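Local structure of NG, ng-dimethylarginine dimethylaminohydrolase (Pseudomonas aeruginosa, 1H70) at residues F1-R9 with C206-I214; P11-S22 with S239-G247. The protein hydrolyses the methylated arginines N-omega,N-omega-dimethyl-L-arginine and N-omega-methyl-L-arginine, releasing L-citrulline and dimethylamine or methylamine. The protein carries 1 engineered substitution. One frame throughout, in Å; residues are numbered along the deposited sequence.

How the contacts relate
The two contacts follow one path of the chain. Residues 1-9 run straight on to residues 11-22, and residues 206-214 lead by way of strand 212-216, helix 220-227 and strand 232-236 to residues 239-247. In sequence the order is therefore both first partners, then both second partners, so each contact ties the amino-terminal part to the carboxy-terminal part of the fold. Their centres lie about 22 Å apart. Strand 5-9 belongs to one three-stranded sheet, strands 207-209 and 212-216 to another, and helix 29-43 touches both contacts. Contact 1 joins a hairpin to the amino terminus; contact 2 offers two backbone carbonyls to the amino nitrogen of bound citrulline.

Contact 1. Residues F1-R9 with C206-I214; sequences FMFKHIIAR and CIWVNERVI
Asn210, at the tip of the beta hairpin formed by strands 207-209 and 212-216, holds the incoming amino terminus through both ends of its carboxamide. It occupies a type I' turn from Val209 to Arg212. Phe3 N gives its hydrogen to Asn210 OD1 at 2.7 Å, in the carbonyl plane and on a lone pair, though the N-H is bent (143°). Asn210 ND2 returns a straighter bond to Phe3 O at 3.0 Å, with that oxygen almost in the amide plane. Using the donor and the acceptor of one backbone residue fixes the rotation of the carboxamide, and ND2 has a second acceptor in the carbonyl of Cys46.

The buried part of the contact lies around Phe3, with Trp208 and Val209. The Trp208 edge points at the face of Phe3 in an offset edge-to-face pair, planes at 64°, while Phe3 CE1 approaches the Trp208 carbonyl oxygen at 3.5 Å, close to the plane of the Phe3 ring. Farther in, Ile6 CD1 reaches Val209 CG1, and Leu43 of helix 29-43 adds its side chain to Ile6.

Toward solvent the grip slackens. The exposed Phe1 ring lies nearly parallel to the six-membered ring of Trp208 but is slid so far along it that they barely overlap; CE2 to Trp208 CZ3 is 3.6 Å. Met2, also exposed, bends at chi2 (-55°), which sets SD obliquely beside Trp208 CH2 in a Met-aromatic contact; the methyl then extends toward Glu211 OE2. That glutamate also bonds His173 and steadies the indole: Trp208 NE1 reaches Glu211 OE1 at 3.0 Å, meeting the oxygen from above the carboxylate plane.

Contact 2. Residues P11-S22 with S239-G247; sequences PARSLVDGLTSS and SEYRKIDGG. With CIR (citrulline), chain B.
Asp245 gathers three hydrogen bonds from two serines of the 11-22 loop. Its CG lies beside its own backbone N, chi1 -59°, turning the carboxylate toward Ser21 and Ser22. Ser21 N and Ser21 OG both stand 3.0 Å from Asp245 OD2, on its syn side but from opposite faces of the carboxylate plane. Ser21 OG sits between its backbone N and carbonyl carbon (chi1 63°), which lets one residue make both bonds. The other oxygen, Asp245 OD1, is met nearly along its C-O axis by Ser22 OG, at a very short 2.5 Å whose exact length is doubtful. Asp245 itself is the C' residue of a Schellman motif closing helix 239-242.

Next to it, Thr20 OG1 works twice: it donates to Lys243 O (2.9 Å), tying the loop to the end of the helix, and accepts from Ser22 N, an ST turn within the loop.

The apolar half centres on Ile244. Its CG1 takes the tight place between backbone N and carbonyl carbon, sending CD1 to 3.5 Å from Leu15 CD1, while CG2 lies against the Gly18 carbonyl. Leu15 also sets both its methyls near Tyr241 CE2, crossing that side chain at about a right angle, and Pro11 CG rests against the tyrosine hydroxyl.

Between these two halves the segments line the pocket that holds citrulline. The ligand's amino nitrogen, N, donates to Ile244 O at 2.8 Å and, more weakly, to Leu19 O; Asp61 binds both this ligand and Leu19 N. Helix 29-43 packs against both segments: Tyr241 OH bonds Ala32 O, Leu15 packs on Ala32, and His36 touches Pro11 and Tyr241, so the loop after strand 5-9 and helix 239-242 both meet it.

Contact 1. Residues F1-R9 with C206-I214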
loop_
_atom_site.group_PDB
_atom_site.type_symbol
_atom_site.label_atom_id
_atom_site.label_comp_id
_atom_site.label_asym_id
_atom_site.label_seq_id
_atom_site.Cartn_x
_atom_site.Cartn_y
_atom_site.Cartn_z
ATOM N N PHE A 1 16.108 5.966 -9.519
ATOM C CA PHE A 1 14.709 6.445 -9.736
ATOM C C PHE A 1 14.253 7.259 -8.566
ATOM O O PHE A 1 14.881 7.231 -7.523
ATOM C CB PHE A 1 13.729 5.324 -10.096
ATOM C CG PHE A 1 12.800 4.729 -9.065
ATOM C CD1 PHE A 1 11.428 4.899 -9.185
ATOM C CD2 PHE A 1 13.275 3.963 -8.014
ATOM C CE1 PHE A 1 10.554 4.299 -8.297
ATOM C CE2 PHE A 1 12.405 3.347 -7.132
ATOM C CZ PHE A 1 11.043 3.515 -7.275
ATOM N N MET A 2 13.194 8.022 -8.771
ATOM C CA MET A 2 12.625 8.838 -7.716
ATOM C C MET A 2 11.141 9.060 -8.034
ATOM O O MET A 2 10.746 9.235 -9.193
ATOM C CB MET A 2 13.316 10.203 -7.571
ATOM C CG MET A 2 14.777 10.168 -7.065
ATOM S SD MET A 2 15.040 9.290 -5.473
ATOM C CE MET A 2 16.776 9.016 -5.525
ATOM N N PHE A 3 10.336 9.070 -6.991
ATOM C CA PHE A 3 8.921 9.350 -7.156
ATOM C C PHE A 3 8.746 10.856 -7.327
ATOM O O PHE A 3 9.527 11.632 -6.760
ATOM C CB PHE A 3 8.164 8.912 -5.910
ATOM C CG PHE A 3 8.027 7.424 -5.746
ATOM C CD1 PHE A 3 8.170 6.850 -4.483
ATOM C CD2 PHE A 3 7.720 6.612 -6.823
ATOM C CE1 PHE A 3 8.017 5.495 -4.316
ATOM C CE2 PHE A 3 7.578 5.236 -6.669
ATOM C CZ PHE A 3 7.733 4.668 -5.426
ATOM N N LYS A 4 7.727 11.279 -8.074
ATOM C CA LYS A 4 7.479 12.703 -8.244
ATOM C C LYS A 4 6.175 13.081 -7.554
ATOM O O LYS A 4 6.000 14.231 -7.179
ATOM C CB LYS A 4 7.374 13.099 -9.719
ATOM C CG LYS A 4 8.559 12.675 -10.581
ATOM C CD LYS A 4 8.770 13.590 -11.788
ATOM C CE LYS A 4 10.187 13.429 -12.371
ATOM N NZ LYS A 4 10.391 12.218 -13.238
ATOM N N HIS A 5 5.272 12.109 -7.414
ATOM C CA HIS A 5 3.955 12.376 -6.836
ATOM C C HIS A 5 3.415 11.337 -5.851
ATOM O O HIS A 5 3.731 10.145 -5.904
ATOM C CB HIS A 5 2.866 12.390 -7.925
ATOM C CG HIS A 5 3.087 13.308 -9.089
ATOM N ND1 HIS A 5 2.906 14.668 -9.007
ATOM C CD2 HIS A 5 3.398 13.049 -10.382
ATOM C CE1 HIS A 5 3.136 15.221 -10.189
ATOM N NE2 HIS A 5 3.433 14.259 -11.043
ATOM N N ILE A 6 2.505 11.823 -5.011
ATOM C CA ILE A 6 1.767 11.042 -4.062
ATOM C C ILE A 6 0.299 11.463 -4.155
ATOM O O ILE A 6 0.024 12.646 -4.365
ATOM C CB ILE A 6 2.374 11.324 -2.653
ATOM C CG1 ILE A 6 3.453 10.239 -2.438
ATOM C CG2 ILE A 6 1.331 11.396 -1.569
ATOM C CD1 ILE A 6 4.710 10.686 -1.863
ATOM N N ILE A 7 -0.617 10.494 -4.045
ATOM C CA ILE A 7 -2.054 10.779 -3.942
ATOM C C ILE A 7 -2.493 10.213 -2.585
ATOM O O ILE A 7 -2.073 9.111 -2.193
ATOM C CB ILE A 7 -2.897 10.127 -5.052
ATOM C CG1 ILE A 7 -2.491 10.672 -6.420
ATOM C CG2 ILE A 7 -4.386 10.324 -4.799
ATOM C CD1 ILE A 7 -2.937 9.791 -7.570
ATOM N N ALA A 8 -3.355 10.936 -1.878
ATOM C CA ALA A 8 -3.871 10.490 -0.569
ATOM C C ALA A 8 -5.301 10.995 -0.444
ATOM O O ALA A 8 -5.736 11.824 -1.270
ATOM C CB ALA A 8 -3.036 11.058 0.580
ATOM N N ARG A 9 -6.030 10.552 0.572
ATOM C CA ARG A 9 -7.410 11.058 0.738
ATOM C C ARG A 9 -7.710 11.215 2.214
ATOM O O ARG A 9 -7.472 10.307 2.996
ATOM C CB ARG A 9 -8.402 10.104 0.107
ATOM C CG ARG A 9 -9.894 10.585 0.150
ATOM C CD ARG A 9 -10.887 9.512 -0.248
ATOM N NE ARG A 9 -10.843 9.166 -1.663
ATOM C CZ ARG A 9 -11.328 9.906 -2.650
ATOM N NH1 ARG A 9 -11.914 11.077 -2.402
ATOM N NH2 ARG A 9 -11.227 9.461 -3.907
ATOM N N CYS A 206 6.033 -0.521 5.580
ATOM C CA CYS A 206 6.731 0.762 5.572
ATOM C C CYS A 206 6.809 1.230 4.124
ATOM O O CYS A 206 6.593 0.438 3.222
ATOM C CB CYS A 206 8.172 0.666 6.099
ATOM S SG CYS A 206 8.309 0.204 7.836
ATOM N N ILE A 207 7.088 2.520 3.908
ATOM C CA ILE A 207 7.259 3.003 2.530
ATOM C C ILE A 207 8.543 3.760 2.261
ATOM O O ILE A 207 8.918 4.680 2.969
ATOM C CB ILE A 207 6.086 3.906 2.063
ATOM C CG1 ILE A 207 5.838 5.044 3.055
ATOM C CG2 ILE A 207 4.835 3.066 1.820
ATOM C CD1 ILE A 207 4.695 5.997 2.607
ATOM N N TRP A 208 9.222 3.355 1.190
ATOM C CA TRP A 208 10.387 4.061 0.717
ATOM C C TRP A 208 9.825 5.175 -0.161
ATOM O O TRP A 208 8.937 4.924 -0.988
ATOM C CB TRP A 208 11.268 3.151 -0.141
ATOM C CG TRP A 208 12.434 3.840 -0.800
ATOM C CD1 TRP A 208 13.700 3.946 -0.273
ATOM C CD2 TRP A 208 12.452 4.506 -2.051
ATOM N NE1 TRP A 208 14.503 4.647 -1.141
ATOM C CE2 TRP A 208 13.766 4.984 -2.257
ATOM C CE3 TRP A 208 11.493 4.736 -3.048
ATOM C CZ2 TRP A 208 14.135 5.707 -3.396
ATOM C CZ3 TRP A 208 11.864 5.437 -4.197
ATOM C CH2 TRP A 208 13.176 5.906 -4.371
ATOM N N VAL A 209 10.313 6.397 0.028
ATOM C CA VAL A 209 9.953 7.523 -0.836
ATOM C C VAL A 209 11.219 8.378 -0.996
ATOM O O VAL A 209 11.600 9.134 -0.093
ATOM C CB VAL A 209 8.845 8.460 -0.234
ATOM C CG1 VAL A 209 8.437 9.513 -1.277
ATOM C CG2 VAL A 209 7.588 7.704 0.230
ATOM N N ASN A 210 11.908 8.251 -2.116
ATOM C CA ASN A 210 13.059 9.101 -2.382
ATOM C C ASN A 210 14.165 9.114 -1.307
ATOM O O ASN A 210 14.707 10.162 -0.917
ATOM C CB ASN A 210 12.553 10.522 -2.681
ATOM C CG ASN A 210 11.718 10.572 -3.967
ATOM O OD1 ASN A 210 11.687 9.605 -4.732
ATOM N ND2 ASN A 210 11.046 11.704 -4.218
ATOM N N GLU A 211 14.503 7.931 -0.849
ATOM C CA GLU A 211 15.555 7.702 0.155
ATOM C C GLU A 211 15.143 7.979 1.598
ATOM O O GLU A 211 15.939 7.798 2.516
ATOM C CB GLU A 211 16.903 8.322 -0.214
ATOM C CG GLU A 211 17.514 7.897 -1.553
ATOM C CD GLU A 211 17.566 6.404 -1.898
ATOM O OE1 GLU A 211 17.401 5.507 -1.043
ATOM O OE2 GLU A 211 17.776 6.143 -3.117
ATOM N N ARG A 212 13.899 8.416 1.803
ATOM C CA ARG A 212 13.306 8.547 3.126
ATOM C C ARG A 212 12.519 7.251 3.309
ATOM O O ARG A 212 12.095 6.651 2.300
ATOM C CB ARG A 212 12.287 9.690 3.229
ATOM C CG ARG A 212 12.421 10.809 2.172
ATOM C CD ARG A 212 13.390 11.825 2.547
ATOM N NE ARG A 212 13.493 13.151 1.937
ATOM C CZ ARG A 212 13.936 13.668 0.790
ATOM N NH1 ARG A 212 13.932 14.998 0.723
ATOM N NH2 ARG A 212 14.307 12.969 -0.299
ATOM N N VAL A 213 12.333 6.796 4.534
ATOM C CA VAL A 213 11.487 5.621 4.743
ATOM C C VAL A 213 10.511 6.034 5.833
ATOM O O VAL A 213 10.916 6.403 6.950
ATOM C CB VAL A 213 12.210 4.317 5.094
ATOM C CG1 VAL A 213 11.183 3.294 5.589
ATOM C CG2 VAL A 213 12.917 3.713 3.890
ATOM N N ILE A 214 9.225 6.026 5.498
ATOM C CA ILE A 214 8.188 6.418 6.454
ATOM C C ILE A 214 7.660 5.152 7.115
ATOM O O ILE A 214 7.296 4.193 6.412
ATOM C CB ILE A 214 7.072 7.223 5.771
ATOM C CG1 ILE A 214 7.635 8.581 5.293
ATOM C CG2 ILE A 214 5.921 7.464 6.746
ATOM C CD1 ILE A 214 6.692 9.385 4.406
#

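Contact 2. Residues P11-S22 with S239-G247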
loop_
_atom_site.group_PDB
_atom_site.type_symbol
_atom_site.label_atom_id
_atom_site.label_comp_id
_atom_site.label_asym_id
_atom_site.label_seq_id
_atom_site.Cartn_x
_atom_site.Cartn_y
_atom_site.Cartn_z
ATOM N N PRO A 11 -9.375 11.096 5.720
ATOM C CA PRO A 11 -10.275 10.072 6.276
ATOM C C PRO A 11 -11.678 10.642 6.533
ATOM O O PRO A 11 -11.813 11.843 6.834
ATOM C CB PRO A 11 -9.571 9.669 7.580
ATOM C CG PRO A 11 -8.798 10.875 7.965
ATOM C CD PRO A 11 -8.321 11.512 6.667
ATOM N N ALA A 12 -12.702 9.815 6.366
ATOM C CA ALA A 12 -14.088 10.229 6.580
ATOM C C ALA A 12 -14.476 9.978 8.025
ATOM O O ALA A 12 -13.803 9.220 8.737
ATOM C CB ALA A 12 -15.008 9.439 5.681
ATOM N N ARG A 13 -15.585 10.571 8.477
ATOM C CA ARG A 13 -16.025 10.288 9.832
ATOM C C ARG A 13 -16.398 8.818 9.925
ATOM O O ARG A 13 -16.250 8.203 10.998
ATOM C CB ARG A 13 -17.233 11.132 10.229
ATOM C CG ARG A 13 -16.931 12.612 10.487
ATOM C CD ARG A 13 -18.199 13.421 10.766
ATOM N NE ARG A 13 -19.092 13.475 9.610
ATOM C CZ ARG A 13 -18.953 14.344 8.609
ATOM N NH1 ARG A 13 -17.953 15.204 8.638
ATOM N NH2 ARG A 13 -19.794 14.354 7.583
ATOM N N SER A 14 -16.896 8.245 8.828
ATOM C CA SER A 14 -17.279 6.825 8.801
ATOM C C SER A 14 -16.102 5.843 8.928
ATOM O O SER A 14 -16.318 4.635 8.989
ATOM C CB SER A 14 -18.142 6.468 7.578
ATOM O OG SER A 14 -17.445 6.760 6.385
ATOM N N LEU A 15 -14.884 6.368 8.988
ATOM C CA LEU A 15 -13.663 5.573 9.205
ATOM C C LEU A 15 -13.831 4.686 10.442
ATOM O O LEU A 15 -13.314 3.575 10.485
ATOM C CB LEU A 15 -12.466 6.485 9.485
ATOM C CG LEU A 15 -11.111 5.798 9.713
ATOM C CD1 LEU A 15 -10.458 5.523 8.372
ATOM C CD2 LEU A 15 -10.162 6.623 10.584
ATOM N N VAL A 16 -14.537 5.185 11.460
ATOM C CA VAL A 16 -14.743 4.407 12.677
ATOM C C VAL A 16 -15.385 3.062 12.395
ATOM O O VAL A 16 -15.213 2.124 13.182
ATOM C CB VAL A 16 -15.570 5.152 13.738
ATOM C CG1 VAL A 16 -14.894 6.474 14.104
ATOM C CG2 VAL A 16 -16.995 5.362 13.274
ATOM N N ASP A 17 -16.143 2.986 11.291
ATOM C CA ASP A 17 -16.821 1.776 10.861
ATOM C C ASP A 17 -16.088 1.069 9.710
ATOM O O ASP A 17 -16.708 0.328 8.928
ATOM C CB ASP A 17 -18.250 2.122 10.385
ATOM C CG ASP A 17 -19.102 2.727 11.487
ATOM O OD1 ASP A 17 -18.944 2.319 12.655
ATOM O OD2 ASP A 17 -19.949 3.606 11.281
ATOM N N GLY A 18 -14.790 1.299 9.580
ATOM C CA GLY A 18 -14.007 0.653 8.544
ATOM C C GLY A 18 -13.945 -0.856 8.755
ATOM O O GLY A 18 -14.043 -1.322 9.877
ATOM N N LEU A 19 -13.755 -1.605 7.673
ATOM C CA LEU A 19 -13.665 -3.057 7.773
ATOM C C LEU A 19 -12.478 -3.477 8.634
ATOM O O LEU A 19 -11.440 -2.822 8.609
ATOM C CB LEU A 19 -13.450 -3.637 6.380
ATOM C CG LEU A 19 -14.560 -3.460 5.345
ATOM C CD1 LEU A 19 -14.024 -3.908 3.981
ATOM C CD2 LEU A 19 -15.809 -4.246 5.754
ATOM N N THR A 20 -12.624 -4.550 9.418
ATOM C CA THR A 20 -11.502 -5.042 10.175
ATOM C C THR A 20 -11.670 -6.472 10.637
ATOM O O THR A 20 -12.766 -6.956 10.865
ATOM C CB THR A 20 -11.190 -4.173 11.401
ATOM O OG1 THR A 20 -9.938 -4.617 11.974
ATOM C CG2 THR A 20 -12.248 -4.336 12.484
ATOM N N SER A 21 -10.533 -7.133 10.727
ATOM C CA SER A 21 -10.469 -8.483 11.252
ATOM C C SER A 21 -9.692 -8.466 12.576
ATOM O O SER A 21 -9.398 -9.519 13.131
ATOM C CB SER A 21 -9.742 -9.394 10.267
ATOM O OG SER A 21 -8.396 -8.973 10.110
ATOM N N SER A 22 -9.363 -7.275 13.065
ATOM C CA SER A 22 -8.613 -7.134 14.322
ATOM C C SER A 22 -9.524 -6.850 15.499
ATOM O O SER A 22 -10.729 -6.673 15.319
ATOM C CB SER A 22 -7.523 -6.068 14.163
ATOM O OG SER A 22 -6.650 -6.514 13.128
ATOM N N SER A 239 -1.587 4.399 14.780
ATOM C CA SER A 239 -2.351 3.489 15.622
ATOM C C SER A 239 -3.835 3.394 15.269
ATOM O O SER A 239 -4.427 2.324 15.394
ATOM C CB SER A 239 -2.196 3.891 17.093
ATOM O OG SER A 239 -3.022 5.000 17.406
ATOM N N GLU A 240 -4.445 4.481 14.831
ATOM C CA GLU A 240 -5.880 4.438 14.509
ATOM C C GLU A 240 -6.134 3.666 13.217
ATOM O O GLU A 240 -7.204 3.082 13.049
ATOM C CB GLU A 240 -6.457 5.849 14.463
ATOM C CG GLU A 240 -6.358 6.571 15.804
ATOM C CD GLU A 240 -6.740 5.696 17.002
ATOM O OE1 GLU A 240 -7.942 5.434 17.262
ATOM O OE2 GLU A 240 -5.798 5.272 17.697
ATOM N N TYR A 241 -5.143 3.636 12.328
ATOM C CA TYR A 241 -5.306 2.861 11.085
ATOM C C TYR A 241 -4.992 1.387 11.328
ATOM O O TYR A 241 -5.590 0.509 10.695
ATOM C CB TYR A 241 -4.522 3.505 9.940
ATOM C CG TYR A 241 -5.009 4.925 9.760
ATOM C CD1 TYR A 241 -4.317 5.994 10.308
ATOM C CD2 TYR A 241 -6.197 5.177 9.091
ATOM C CE1 TYR A 241 -4.790 7.295 10.160
ATOM C CE2 TYR A 241 -6.675 6.459 8.925
ATOM C CZ TYR A 241 -5.980 7.510 9.468
ATOM O OH TYR A 241 -6.461 8.796 9.327
ATOM N N ARG A 242 -4.082 1.104 12.257
ATOM C CA ARG A 242 -3.762 -0.265 12.646
ATOM C C ARG A 242 -5.014 -1.011 13.104
ATOM O O ARG A 242 -5.200 -2.224 12.833
ATOM C CB ARG A 242 -2.664 -0.282 13.733
ATOM C CG ARG A 242 -2.341 -1.690 14.235
ATOM C CD ARG A 242 -1.102 -1.717 15.127
ATOM N NE ARG A 242 -0.929 -3.010 15.799
ATOM C CZ ARG A 242 -1.236 -3.281 17.071
ATOM N NH1 ARG A 242 -1.764 -2.353 17.878
ATOM N NH2 ARG A 242 -1.012 -4.508 17.545
ATOM N N LYS A 243 -5.919 -0.287 13.775
ATOM C CA LYS A 243 -7.176 -0.852 14.245
ATOM C C LYS A 243 -8.041 -1.408 13.119
ATOM O O LYS A 243 -8.843 -2.305 13.354
ATOM C CB LYS A 243 -8.008 0.184 14.999
ATOM C CG LYS A 243 -7.432 0.534 16.359
ATOM C CD LYS A 243 -8.159 1.756 16.960
ATOM C CE LYS A 243 -7.563 2.109 18.313
ATOM N NZ LYS A 243 -8.309 3.279 18.886
ATOM N N ILE A 244 -7.909 -0.829 11.924
ATOM C CA ILE A 244 -8.663 -1.301 10.770
ATOM C C ILE A 244 -7.712 -1.844 9.698
ATOM O O ILE A 244 -7.906 -1.634 8.498
ATOM C CB ILE A 244 -9.702 -0.264 10.228
ATOM C CG1 ILE A 244 -9.035 1.085 9.928
ATOM C CG2 ILE A 244 -10.862 -0.123 11.238
ATOM C CD1 ILE A 244 -10.017 2.162 9.397
ATOM N N ASP A 245 -6.679 -2.545 10.160
ATOM C CA ASP A 245 -5.739 -3.279 9.311
ATOM C C ASP A 245 -5.051 -2.501 8.197
ATOM O O ASP A 245 -4.820 -3.059 7.121
ATOM C CB ASP A 245 -6.473 -4.471 8.646
ATOM C CG ASP A 245 -7.083 -5.452 9.631
ATOM O OD1 ASP A 245 -6.589 -5.576 10.773
ATOM O OD2 ASP A 245 -8.100 -6.131 9.298
ATOM N N GLY A 246 -4.695 -1.241 8.441
ATOM C CA GLY A 246 -4.015 -0.434 7.436
ATOM C C GLY A 246 -2.786 0.252 8.033
ATOM O O GLY A 246 -2.704 0.430 9.254
ATOM N N GLY A 247 -1.878 0.680 7.167
ATOM C CA GLY A 247 -0.662 1.365 7.573
ATOM C C GLY A 247 -0.236 2.432 6.571
ATOM O O GLY A 247 -1.036 2.938 5.782
HETATM C C CIR B . -9.951 -3.024 4.570
HETATM O O CIR B . -10.051 -3.087 3.307
HETATM O OXT CIR B . -10.301 -4.044 5.296
HETATM C CA CIR B . -9.363 -1.801 5.220
HETATM N N CIR B . -9.939 -1.624 6.567
HETATM C C3 CIR B . -7.822 -1.938 5.296
HETATM C C4 CIR B . -7.229 -1.881 3.876
HETATM C C5 CIR B . -5.722 -2.053 3.955
HETATM N N6 CIR B . -5.109 -1.936 2.625
HETATM C C7 CIR B . -3.808 -1.878 2.392
HETATM O O7 CIR B . -2.959 -1.910 3.296
HETATM N N8 CIR B . -3.396 -1.764 1.114
#